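Local structure of DBF2 kinase activator protein MOB1 (Saccharomyces cerevisiae, 2HJN) at residues A[171-185]-A[216-230]. The protein activates the protein kinase DBF2 by binding it, so that CDC15 can phosphorylate it in late anaphase within the mitotic exit network. Residues are numbered along the deposited sequence; the frame is centred on the assembly and turned at random.
Sequences QPILRRLFRVYAHIY and ELLRPADFGPLLELV. With ZN (zinc ion), chain B; SO4 (sulfate ion), chain C.
In the helical core of this Mob1/phocein fold, F178 and L226 join helix 165-187 to the C-terminal part of the same chain, residues 216-230, a loop and 3-10 turn leading into helix 227-233. F178 carries its CG anti to the backbone N (chi1 -172°), which sends the ring into the 3-10 turn. There its CE1 meets F223 CD2 at 3.3 Å, the two ring planes inclined at 36°, while the carbonyl O of D222 sits over one face and CZ rests 3.7 Å from L226 CB. Further along helix 165-187, L226 CD1 lies against both A182 CA and the ring of Y185, 3.7 Å from Y185 CD1. Toward the N-terminal end of 171-185, L174 CD2 presses on L217 CD1, a tight carbon pair, and L218 CD2 lies against R175 CG.

Water bridges the polar side: one molecule donates to both R175 O and D222 O. D222 OD2 also accepts the backbone N-H of R219 (2.9 Å) in a nearly straight bond. R175, bent at chi3 (-45°), turns its guanidinium edge to a sulfate ion, probably from the crystallisation liquor, NH2 reaching O1 at 2.5 Å; R179 grips the same ion through NH1 and NH2. An alanine in place of R175 would probably leave the sulfate held chiefly by R179 and open a gap beside L218 CD2 where the arginine's CG now rests.

On the same helix, H183 binds zinc together with C101, C106 and H188. Helices 75-97 and 132-147 pack against other sides of helix 165-187, while Y185, L218, L226 and L229 touch helix 198-214, and L229 also meets helix 49-58.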
ATOM      1  N   GLN A 171       1.487 -24.428   8.626  1.00 17.21           N
ATOM      2  CA  GLN A 171       0.303 -24.759   7.794  1.00 19.63           C
ATOM      3  C   GLN A 171      -1.014 -24.092   8.137  1.00 19.59           C
ATOM      4  O   GLN A 171      -1.723 -23.622   7.229  1.00 19.86           O
ATOM      5  CB  GLN A 171       0.121 -26.282   7.612  1.00 19.79           C
ATOM      6  CG  GLN A 171       0.900 -26.779   6.434  1.00 22.53           C
ATOM      7  CD  GLN A 171       0.863 -28.278   6.288  1.00 30.07           C
ATOM      8  OE1 GLN A 171       0.085 -28.798   5.485  1.00 33.81           O
ATOM      9  NE2 GLN A 171       1.690 -28.993   7.071  1.00 31.62           N
ATOM     10  N   PRO A 172      -1.364 -24.045   9.445  1.00 20.63           N
ATOM     11  CA  PRO A 172      -2.537 -23.280   9.897  1.00 19.30           C
ATOM     12  C   PRO A 172      -2.433 -21.771   9.544  1.00 18.95           C
ATOM     13  O   PRO A 172      -3.410 -21.194   9.051  1.00 17.26           O
ATOM     14  CB  PRO A 172      -2.539 -23.523  11.404  1.00 20.99           C
ATOM     15  CG  PRO A 172      -1.784 -24.963  11.551  1.00 20.25           C
ATOM     16  CD  PRO A 172      -0.712 -24.803  10.549  1.00 19.99           C
ATOM     17  N   ILE A 173      -1.256 -21.172   9.733  1.00 17.95           N
ATOM     18  CA  ILE A 173      -1.047 -19.775   9.374  1.00 16.70           C
ATOM     19  C   ILE A 173      -1.248 -19.512   7.866  1.00 15.65           C
ATOM     20  O   ILE A 173      -1.946 -18.565   7.502  1.00 16.07           O
ATOM     21  CB  ILE A 173       0.372 -19.238   9.818  1.00 17.56           C
ATOM     22  CG1 ILE A 173       0.489 -19.147  11.354  1.00 15.83           C
ATOM     23  CG2 ILE A 173       0.591 -17.806   9.270  1.00 17.01           C
ATOM     24  CD1 ILE A 173       2.020 -18.974  11.822  1.00 16.45           C
ATOM     25  N   LEU A 174      -0.621 -20.318   7.003  1.00 14.67           N
ATOM     26  CA  LEU A 174      -0.822 -20.225   5.536  1.00 17.24           C
ATOM     27  C   LEU A 174      -2.279 -20.438   5.120  1.00 16.92           C
ATOM     28  O   LEU A 174      -2.809 -19.651   4.317  1.00 16.53           O
ATOM     29  CB  LEU A 174       0.134 -21.175   4.765  1.00 15.78           C
ATOM     30  CG  LEU A 174       1.564 -20.709   4.462  1.00 19.33           C
ATOM     31  CD1 LEU A 174       2.113 -19.583   5.308  1.00 23.02           C
ATOM     32  CD2 LEU A 174       2.594 -21.815   4.317  1.00 19.50           C
ATOM     33  N   ARG A 175      -2.957 -21.451   5.703  1.00 17.45           N
ATOM     34  CA  ARG A 175      -4.377 -21.696   5.398  1.00 17.92           C
ATOM     35  C   ARG A 175      -5.256 -20.456   5.707  1.00 17.04           C
ATOM     36  O   ARG A 175      -6.137 -20.046   4.922  1.00 17.13           O
ATOM     37  CB  ARG A 175      -4.911 -22.912   6.187  1.00 18.32           C
ATOM     38  CG  ARG A 175      -4.628 -24.262   5.617  1.00 18.50           C
ATOM     39  CD  ARG A 175      -5.504 -25.371   6.340  1.00 20.66           C
ATOM     40  NE  ARG A 175      -5.579 -25.310   7.820  1.00 22.10           N
ATOM     41  CZ  ARG A 175      -4.803 -26.012   8.658  1.00 25.39           C
ATOM     42  NH1 ARG A 175      -3.836 -26.812   8.204  1.00 26.58           N
ATOM     43  NH2 ARG A 175      -4.977 -25.905   9.958  1.00 27.42           N
ATOM     44  N   ARG A 176      -5.024 -19.852   6.868  1.00 17.90           N
ATOM     45  CA  ARG A 176      -5.742 -18.607   7.233  1.00 16.72           C
ATOM     46  C   ARG A 176      -5.400 -17.357   6.379  1.00 16.34           C
ATOM     47  O   ARG A 176      -6.308 -16.618   5.939  1.00 15.35           O
ATOM     48  CB  ARG A 176      -5.566 -18.371   8.726  1.00 17.92           C
ATOM     49  CG  ARG A 176      -6.146 -19.573   9.526  1.00 20.14           C
ATOM     50  CD  ARG A 176      -5.956 -19.428  11.033  1.00 23.28           C
ATOM     51  NE  ARG A 176      -6.193 -20.677  11.740  1.00 27.67           N
ATOM     52  CZ  ARG A 176      -6.360 -20.771  13.060  1.00 32.29           C
ATOM     53  NH1 ARG A 176      -6.333 -19.675  13.839  1.00 31.42           N
ATOM     54  NH2 ARG A 176      -6.535 -21.971  13.611  1.00 34.84           N
ATOM     55  N   LEU A 177      -4.111 -17.106   6.125  1.00 14.25           N
ATOM     56  CA  LEU A 177      -3.734 -15.957   5.301  1.00 14.24           C
ATOM     57  C   LEU A 177      -4.353 -16.041   3.901  1.00 14.29           C
ATOM     58  O   LEU A 177      -4.759 -15.016   3.335  1.00 13.30           O
ATOM     59  CB  LEU A 177      -2.201 -15.836   5.234  1.00 14.38           C
ATOM     60  CG  LEU A 177      -1.483 -15.430   6.539  1.00 15.48           C
ATOM     61  CD1 LEU A 177       0.061 -15.364   6.356  1.00 12.83           C
ATOM     62  CD2 LEU A 177      -2.015 -14.120   7.147  1.00 14.16           C
ATOM     63  N   PHE A 178      -4.460 -17.254   3.350  1.00 14.42           N
ATOM     64  CA  PHE A 178      -5.153 -17.446   2.039  1.00 15.95           C
ATOM     65  C   PHE A 178      -6.553 -16.875   2.013  1.00 15.10           C
ATOM     66  O   PHE A 178      -6.890 -16.242   1.045  1.00 15.53           O
ATOM     67  CB  PHE A 178      -5.179 -18.924   1.552  1.00 16.96           C
ATOM     68  CG  PHE A 178      -5.709 -19.090   0.116  1.00 18.23           C
ATOM     69  CD1 PHE A 178      -4.830 -19.258  -0.960  1.00 24.33           C
ATOM     70  CD2 PHE A 178      -7.088 -19.107  -0.132  1.00 23.81           C
ATOM     71  CE1 PHE A 178      -5.307 -19.394  -2.263  1.00 27.09           C
ATOM     72  CE2 PHE A 178      -7.596 -19.209  -1.461  1.00 23.57           C
ATOM     73  CZ  PHE A 178      -6.703 -19.352  -2.510  1.00 24.05           C
ATOM     74  N   ARG A 179      -7.367 -17.114   3.058  1.00 14.67           N
ATOM     75  CA  ARG A 179      -8.733 -16.559   3.166  1.00 15.04           C
ATOM     76  C   ARG A 179      -8.768 -15.011   3.014  1.00 14.49           C
ATOM     77  O   ARG A 179      -9.774 -14.467   2.574  1.00 14.43           O
ATOM     78  CB  ARG A 179      -9.365 -16.939   4.535  1.00 15.08           C
ATOM     79  CG  ARG A 179      -9.551 -18.492   4.680  1.00 16.19           C
ATOM     80  CD  ARG A 179      -9.986 -19.053   6.023  1.00 17.44           C
ATOM     81  NE  ARG A 179      -9.818 -20.502   5.925  1.00 17.56           N
ATOM     82  CZ  ARG A 179      -9.531 -21.324   6.921  1.00 19.15           C
ATOM     83  NH1 ARG A 179      -9.390 -20.863   8.140  1.00 17.42           N
ATOM     84  NH2 ARG A 179      -9.400 -22.639   6.677  1.00 18.26           N
ATOM     85  N   VAL A 180      -7.691 -14.326   3.431  1.00 13.51           N
ATOM     86  CA  VAL A 180      -7.586 -12.839   3.275  1.00 13.21           C
ATOM     87  C   VAL A 180      -7.407 -12.501   1.806  1.00 13.14           C
ATOM     88  O   VAL A 180      -8.079 -11.596   1.288  1.00 13.81           O
ATOM     89  CB  VAL A 180      -6.434 -12.233   4.119  1.00 13.95           C
ATOM     90  CG1 VAL A 180      -6.429 -10.698   3.968  1.00 14.16           C
ATOM     91  CG2 VAL A 180      -6.583 -12.649   5.638  1.00 11.65           C
ATOM     92  N   TYR A 181      -6.532 -13.225   1.112  1.00 13.83           N
ATOM     93  CA  TYR A 181      -6.421 -13.035  -0.361  1.00 15.51           C
ATOM     94  C   TYR A 181      -7.769 -13.277  -1.033  1.00 14.03           C
ATOM     95  O   TYR A 181      -8.153 -12.519  -1.947  1.00 13.42           O
ATOM     96  CB  TYR A 181      -5.408 -14.012  -1.004  1.00 16.27           C
ATOM     97  CG  TYR A 181      -3.955 -13.596  -0.939  1.00 17.90           C
ATOM     98  CD1 TYR A 181      -3.489 -12.473  -1.616  1.00 17.21           C
ATOM     99  CD2 TYR A 181      -3.036 -14.370  -0.223  1.00 18.76           C
ATOM    100  CE1 TYR A 181      -2.129 -12.132  -1.556  1.00 19.95           C
ATOM    101  CE2 TYR A 181      -1.719 -14.045  -0.162  1.00 20.38           C
ATOM    102  CZ  TYR A 181      -1.265 -12.931  -0.833  1.00 15.40           C
ATOM    103  OH  TYR A 181       0.058 -12.682  -0.763  1.00 20.03           O
ATOM    104  N   ALA A 182      -8.486 -14.305  -0.570  1.00 12.50           N
ATOM    105  CA  ALA A 182      -9.782 -14.641  -1.201  1.00 12.94           C
ATOM    106  C   ALA A 182     -10.789 -13.487  -1.069  1.00 12.12           C
ATOM    107  O   ALA A 182     -11.520 -13.154  -2.031  1.00 12.63           O
ATOM    108  CB  ALA A 182     -10.371 -15.970  -0.650  1.00 13.15           C
ATOM    109  N   HIS A 183     -10.867 -12.887   0.119  1.00 11.59           N
ATOM    110  CA  HIS A 183     -11.791 -11.742   0.305  1.00 10.20           C
ATOM    111  C   HIS A 183     -11.413 -10.533  -0.594  1.00 10.52           C
ATOM    112  O   HIS A 183     -12.297  -9.847  -1.145  1.00  9.68           O
ATOM    113  CB  HIS A 183     -11.875 -11.318   1.789  1.00  9.37           C
ATOM    114  CG  HIS A 183     -12.900 -10.256   2.032  1.00 11.64           C
ATOM    115  ND1 HIS A 183     -14.253 -10.471   1.852  1.00 10.50           N
ATOM    116  CD2 HIS A 183     -12.756  -8.932   2.284  1.00 13.07           C
ATOM    117  CE1 HIS A 183     -14.900  -9.332   2.023  1.00 13.95           C
ATOM    118  NE2 HIS A 183     -14.013  -8.381   2.284  1.00 12.84           N
ATOM    119  N   ILE A 184     -10.109 -10.239  -0.690  1.00 11.49           N
ATOM    120  CA  ILE A 184      -9.624  -9.102  -1.491  1.00 13.35           C
ATOM    121  C   ILE A 184     -10.027  -9.247  -2.950  1.00 13.02           C
ATOM    122  O   ILE A 184     -10.583  -8.330  -3.541  1.00 13.42           O
ATOM    123  CB  ILE A 184      -8.032  -8.867  -1.390  1.00 12.78           C
ATOM    124  CG1 ILE A 184      -7.606  -8.372  -0.011  1.00 14.20           C
ATOM    125  CG2 ILE A 184      -7.534  -7.740  -2.338  1.00 12.38           C
ATOM    126  CD1 ILE A 184      -6.118  -8.567   0.260  1.00 12.42           C
ATOM    127  N   TYR A 185      -9.734 -10.418  -3.535  1.00 14.61           N
ATOM    128  CA  TYR A 185      -9.981 -10.666  -4.968  1.00 14.45           C
ATOM    129  C   TYR A 185     -11.464 -10.659  -5.289  1.00 14.87           C
ATOM    130  O   TYR A 185     -11.888 -10.116  -6.316  1.00 16.48           O
ATOM    131  CB  TYR A 185      -9.414 -12.059  -5.337  1.00 14.54           C
ATOM    132  CG  TYR A 185      -8.012 -12.032  -5.863  1.00 13.59           C
ATOM    133  CD1 TYR A 185      -6.955 -12.557  -5.109  1.00 12.37           C
ATOM    134  CD2 TYR A 185      -7.721 -11.436  -7.109  1.00 15.40           C
ATOM    135  CE1 TYR A 185      -5.641 -12.516  -5.588  1.00 13.26           C
ATOM    136  CE2 TYR A 185      -6.414 -11.379  -7.590  1.00 14.24           C
ATOM    137  CZ  TYR A 185      -5.373 -11.922  -6.823  1.00 14.87           C
ATOM    138  OH  TYR A 185      -4.058 -11.913  -7.296  1.00 13.97           O
ATOM    139  N   GLU A 216       4.484 -28.533  -0.273  1.00 30.69           N
ATOM    140  CA  GLU A 216       3.161 -29.138  -0.038  1.00 31.96           C
ATOM    141  C   GLU A 216       2.370 -28.633   1.181  1.00 31.20           C
ATOM    142  O   GLU A 216       1.670 -29.395   1.835  1.00 31.38           O
ATOM    143  CB  GLU A 216       3.104 -30.696  -0.171  1.00 31.79           C
ATOM    144  CG  GLU A 216       4.343 -31.486  -0.499  1.00 34.34           C
ATOM    145  CD  GLU A 216       4.117 -33.023  -0.317  1.00 35.55           C
ATOM    146  OE1 GLU A 216       3.449 -33.655  -1.178  1.00 38.61           O
ATOM    147  OE2 GLU A 216       4.592 -33.586   0.707  1.00 40.33           O
ATOM    148  N   LEU A 217       2.454 -27.332   1.447  1.00 30.46           N
ATOM    149  CA  LEU A 217       1.783 -26.715   2.578  1.00 29.08           C
ATOM    150  C   LEU A 217       0.270 -26.549   2.321  1.00 29.66           C
ATOM    151  O   LEU A 217      -0.557 -26.669   3.235  1.00 29.03           O
ATOM    152  CB  LEU A 217       2.459 -25.358   2.903  1.00 29.01           C
ATOM    153  CG  LEU A 217       3.997 -25.418   3.068  1.00 27.31           C
ATOM    154  CD1 LEU A 217       4.682 -24.051   3.081  1.00 26.62           C
ATOM    155  CD2 LEU A 217       4.398 -26.216   4.262  1.00 26.18           C
ATOM    156  N   LEU A 218      -0.082 -26.280   1.071  1.00 30.02           N
ATOM    157  CA  LEU A 218      -1.473 -26.075   0.674  1.00 31.19           C
ATOM    158  C   LEU A 218      -1.813 -26.976  -0.465  1.00 32.45           C
ATOM    159  O   LEU A 218      -0.996 -27.211  -1.369  1.00 33.08           O
ATOM    160  CB  LEU A 218      -1.735 -24.634   0.214  1.00 29.91           C
ATOM    161  CG  LEU A 218      -1.751 -23.525   1.256  1.00 30.03           C
ATOM    162  CD1 LEU A 218      -2.296 -22.282   0.560  1.00 28.45           C
ATOM    163  CD2 LEU A 218      -2.621 -23.864   2.488  1.00 26.85           C
ATOM    164  N   ARG A 219      -3.044 -27.452  -0.414  1.00 33.48           N
ATOM    165  CA  ARG A 219      -3.541 -28.384  -1.381  1.00 34.99           C
ATOM    166  C   ARG A 219      -4.684 -27.698  -2.113  1.00 34.97           C
ATOM    167  O   ARG A 219      -5.275 -26.745  -1.581  1.00 34.02           O
ATOM    168  CB  ARG A 219      -3.995 -29.665  -0.674  1.00 35.47           C
ATOM    169  CG  ARG A 219      -5.100 -29.448   0.357  1.00 38.45           C
ATOM    170  CD  ARG A 219      -5.002 -30.471   1.491  1.00 44.67           C
ATOM    171  NE  ARG A 219      -5.248 -31.823   0.988  1.00 49.96           N
ATOM    172  CZ  ARG A 219      -6.455 -32.369   0.846  1.00 51.37           C
ATOM    173  NH1 ARG A 219      -7.552 -31.687   1.191  1.00 51.68           N
ATOM    174  NH2 ARG A 219      -6.555 -33.607   0.366  1.00 52.75           N
ATOM    175  N   PRO A 220      -4.969 -28.159  -3.347  1.00 34.81           N
ATOM    176  CA  PRO A 220      -6.010 -27.621  -4.224  1.00 34.83           C
ATOM    177  C   PRO A 220      -7.334 -27.244  -3.536  1.00 35.06           C
ATOM    178  O   PRO A 220      -7.842 -26.137  -3.756  1.00 36.13           O
ATOM    179  CB  PRO A 220      -6.171 -28.731  -5.287  1.00 34.91           C
ATOM    180  CG  PRO A 220      -4.787 -29.233  -5.428  1.00 33.51           C
ATOM    181  CD  PRO A 220      -4.232 -29.262  -4.008  1.00 35.23           C
ATOM    182  N   ALA A 221      -7.856 -28.119  -2.683  1.00 34.89           N
ATOM    183  CA  ALA A 221      -8.995 -27.786  -1.779  1.00 34.46           C
ATOM    184  C   ALA A 221      -8.847 -26.548  -0.841  1.00 34.44           C
ATOM    185  O   ALA A 221      -9.851 -25.935  -0.467  1.00 35.18           O
ATOM    186  CB  ALA A 221      -9.347 -29.012  -0.921  1.00 34.68           C
ATOM    187  N   ASP A 222      -7.625 -26.228  -0.407  1.00 33.06           N
ATOM    188  CA  ASP A 222      -7.398 -25.037   0.444  1.00 32.25           C
ATOM    189  C   ASP A 222      -7.606 -23.716  -0.281  1.00 30.97           C
ATOM    190  O   ASP A 222      -7.787 -22.672   0.363  1.00 31.09           O
ATOM    191  CB  ASP A 222      -6.014 -25.059   1.071  1.00 31.27           C
ATOM    192  CG  ASP A 222      -5.812 -26.256   1.996  1.00 33.67           C
ATOM    193  OD1 ASP A 222      -6.688 -26.478   2.866  1.00 33.67           O
ATOM    194  OD2 ASP A 222      -4.775 -26.952   1.854  1.00 34.25           O
ATOM    195  N   PHE A 223      -7.602 -23.774  -1.607  1.00 30.13           N
ATOM    196  CA  PHE A 223      -7.820 -22.609  -2.464  1.00 29.42           C
ATOM    197  C   PHE A 223      -9.265 -22.152  -2.704  1.00 28.57           C
ATOM    198  O   PHE A 223      -9.470 -21.093  -3.269  1.00 28.17           O
ATOM    199  CB  PHE A 223      -7.183 -22.833  -3.835  1.00 30.36           C
ATOM    200  CG  PHE A 223      -5.742 -23.214  -3.790  1.00 31.93           C
ATOM    201  CD1 PHE A 223      -5.242 -24.151  -4.693  1.00 33.63           C
ATOM    202  CD2 PHE A 223      -4.876 -22.641  -2.870  1.00 33.16           C
ATOM    203  CE1 PHE A 223      -3.904 -24.506  -4.671  1.00 33.20           C
ATOM    204  CE2 PHE A 223      -3.516 -23.004  -2.842  1.00 33.52           C
ATOM    205  CZ  PHE A 223      -3.043 -23.934  -3.744  1.00 33.29           C
ATOM    206  N   GLY A 224     -10.235 -22.959  -2.295  1.00 28.38           N
ATOM    207  CA  GLY A 224     -11.682 -22.658  -2.371  1.00 28.06           C
ATOM    208  C   GLY A 224     -12.124 -22.068  -3.698  1.00 27.63           C
ATOM    209  O   GLY A 224     -11.982 -22.704  -4.742  1.00 28.26           O
ATOM    210  N   PRO A 225     -12.598 -20.802  -3.678  1.00 27.46           N
ATOM    211  CA  PRO A 225     -13.078 -20.174  -4.907  1.00 27.03           C
ATOM    212  C   PRO A 225     -11.957 -19.715  -5.848  1.00 26.62           C
ATOM    213  O   PRO A 225     -12.242 -19.438  -7.027  1.00 27.12           O
ATOM    214  CB  PRO A 225     -13.867 -18.955  -4.382  1.00 27.03           C
ATOM    215  CG  PRO A 225     -13.088 -18.566  -3.143  1.00 26.87           C
ATOM    216  CD  PRO A 225     -12.717 -19.894  -2.516  1.00 27.30           C
ATOM    217  N   LEU A 226     -10.715 -19.616  -5.363  1.00 24.81           N
ATOM    218  CA  LEU A 226      -9.636 -19.127  -6.217  1.00 24.09           C
ATOM    219  C   LEU A 226      -8.893 -20.247  -7.033  1.00 22.89           C
ATOM    220  O   LEU A 226      -7.896 -19.974  -7.681  1.00 21.25           O
ATOM    221  CB  LEU A 226      -8.658 -18.202  -5.449  1.00 24.28           C
ATOM    222  CG  LEU A 226      -9.130 -16.842  -4.867  1.00 23.64           C
ATOM    223  CD1 LEU A 226      -7.939 -16.047  -4.340  1.00 24.08           C
ATOM    224  CD2 LEU A 226      -9.908 -16.009  -5.908  1.00 22.94           C
ATOM    225  N   LEU A 227      -9.391 -21.479  -6.997  1.00 22.48           N
ATOM    226  CA  LEU A 227      -8.722 -22.588  -7.727  1.00 23.12           C
ATOM    227  C   LEU A 227      -8.330 -22.278  -9.163  1.00 23.07           C
ATOM    228  O   LEU A 227      -7.208 -22.561  -9.526  1.00 22.54           O
ATOM    229  CB  LEU A 227      -9.513 -23.909  -7.671  1.00 24.16           C
ATOM    230  CG  LEU A 227      -8.697 -25.038  -8.318  1.00 23.18           C
ATOM    231  CD1 LEU A 227      -7.444 -25.342  -7.467  1.00 19.63           C
ATOM    232  CD2 LEU A 227      -9.515 -26.276  -8.581  1.00 26.44           C
ATOM    233  N   GLU A 228      -9.234 -21.686  -9.966  1.00 23.84           N
ATOM    234  CA  GLU A 228      -8.934 -21.313 -11.370  1.00 24.54           C
ATOM    235  C   GLU A 228      -7.887 -20.231 -11.452  1.00 24.25           C
ATOM    236  O   GLU A 228      -7.008 -20.237 -12.333  1.00 24.18           O
ATOM    237  CB  GLU A 228     -10.201 -20.822 -12.127  1.00 24.97           C
ATOM    238  CG  GLU A 228      -9.934 -20.458 -13.622  1.00 24.38           C
ATOM    239  CD  GLU A 228     -11.185 -20.066 -14.407  1.00 26.31           C
ATOM    240  OE1 GLU A 228     -12.275 -19.984 -13.802  1.00 30.87           O
ATOM    241  OE2 GLU A 228     -11.098 -19.823 -15.641  1.00 27.35           O
ATOM    242  N   LEU A 229      -7.983 -19.275 -10.532  1.00 24.24           N
ATOM    243  CA  LEU A 229      -6.973 -18.212 -10.442  1.00 24.00           C
ATOM    244  C   LEU A 229      -5.575 -18.821 -10.243  1.00 23.21           C
ATOM    245  O   LEU A 229      -4.600 -18.469 -10.948  1.00 22.44           O
ATOM    246  CB  LEU A 229      -7.360 -17.266  -9.276  1.00 24.84           C
ATOM    247  CG  LEU A 229      -7.084 -15.773  -9.332  1.00 26.29           C
ATOM    248  CD1 LEU A 229      -5.638 -15.607  -9.232  1.00 31.80           C
ATOM    249  CD2 LEU A 229      -7.542 -15.216 -10.652  1.00 28.93           C
ATOM    250  N   VAL A 230      -5.478 -19.726  -9.265  1.00 22.99           N
ATOM    251  CA  VAL A 230      -4.214 -20.403  -8.972  1.00 24.18           C
ATOM    252  C   VAL A 230      -3.752 -21.153 -10.234  1.00 25.24           C
ATOM    253  O   VAL A 230      -2.566 -21.114 -10.578  1.00 24.64           O
ATOM    254  CB  VAL A 230      -4.328 -21.406  -7.792  1.00 23.54           C
ATOM    255  CG1 VAL A 230      -2.968 -22.073  -7.530  1.00 25.09           C
ATOM    256  CG2 VAL A 230      -4.849 -20.732  -6.525  1.00 23.16           C
TER
HETATM  257 ZN    ZN B 315     -14.591  -6.341   2.559  1.00 15.36          ZN
HETATM  258  S   SO4 C 316      -8.111 -23.832  10.338  1.00 34.19           S
HETATM  259  O1  SO4 C 316      -6.665 -24.080  10.332  1.00 36.56           O
HETATM  260  O2  SO4 C 316      -8.632 -24.387   9.077  1.00 35.14           O
HETATM  261  O3  SO4 C 316      -8.759 -24.344  11.534  1.00 36.77           O
HETATM  262  O4  SO4 C 316      -8.472 -22.427  10.377  1.00 37.16           O
HETATM  263  O   HOH W   1      -7.190 -22.010   3.173  1.00 29.45           O
HETATM  264  O   HOH W   2      -3.567 -27.103   4.800  1.00 42.44           O
HETATM  265  O   HOH W   3     -10.029 -21.987   2.902  1.00 29.22           O
HETATM  266  O   HOH W   4      -8.735 -24.462   4.331  1.00 38.65           O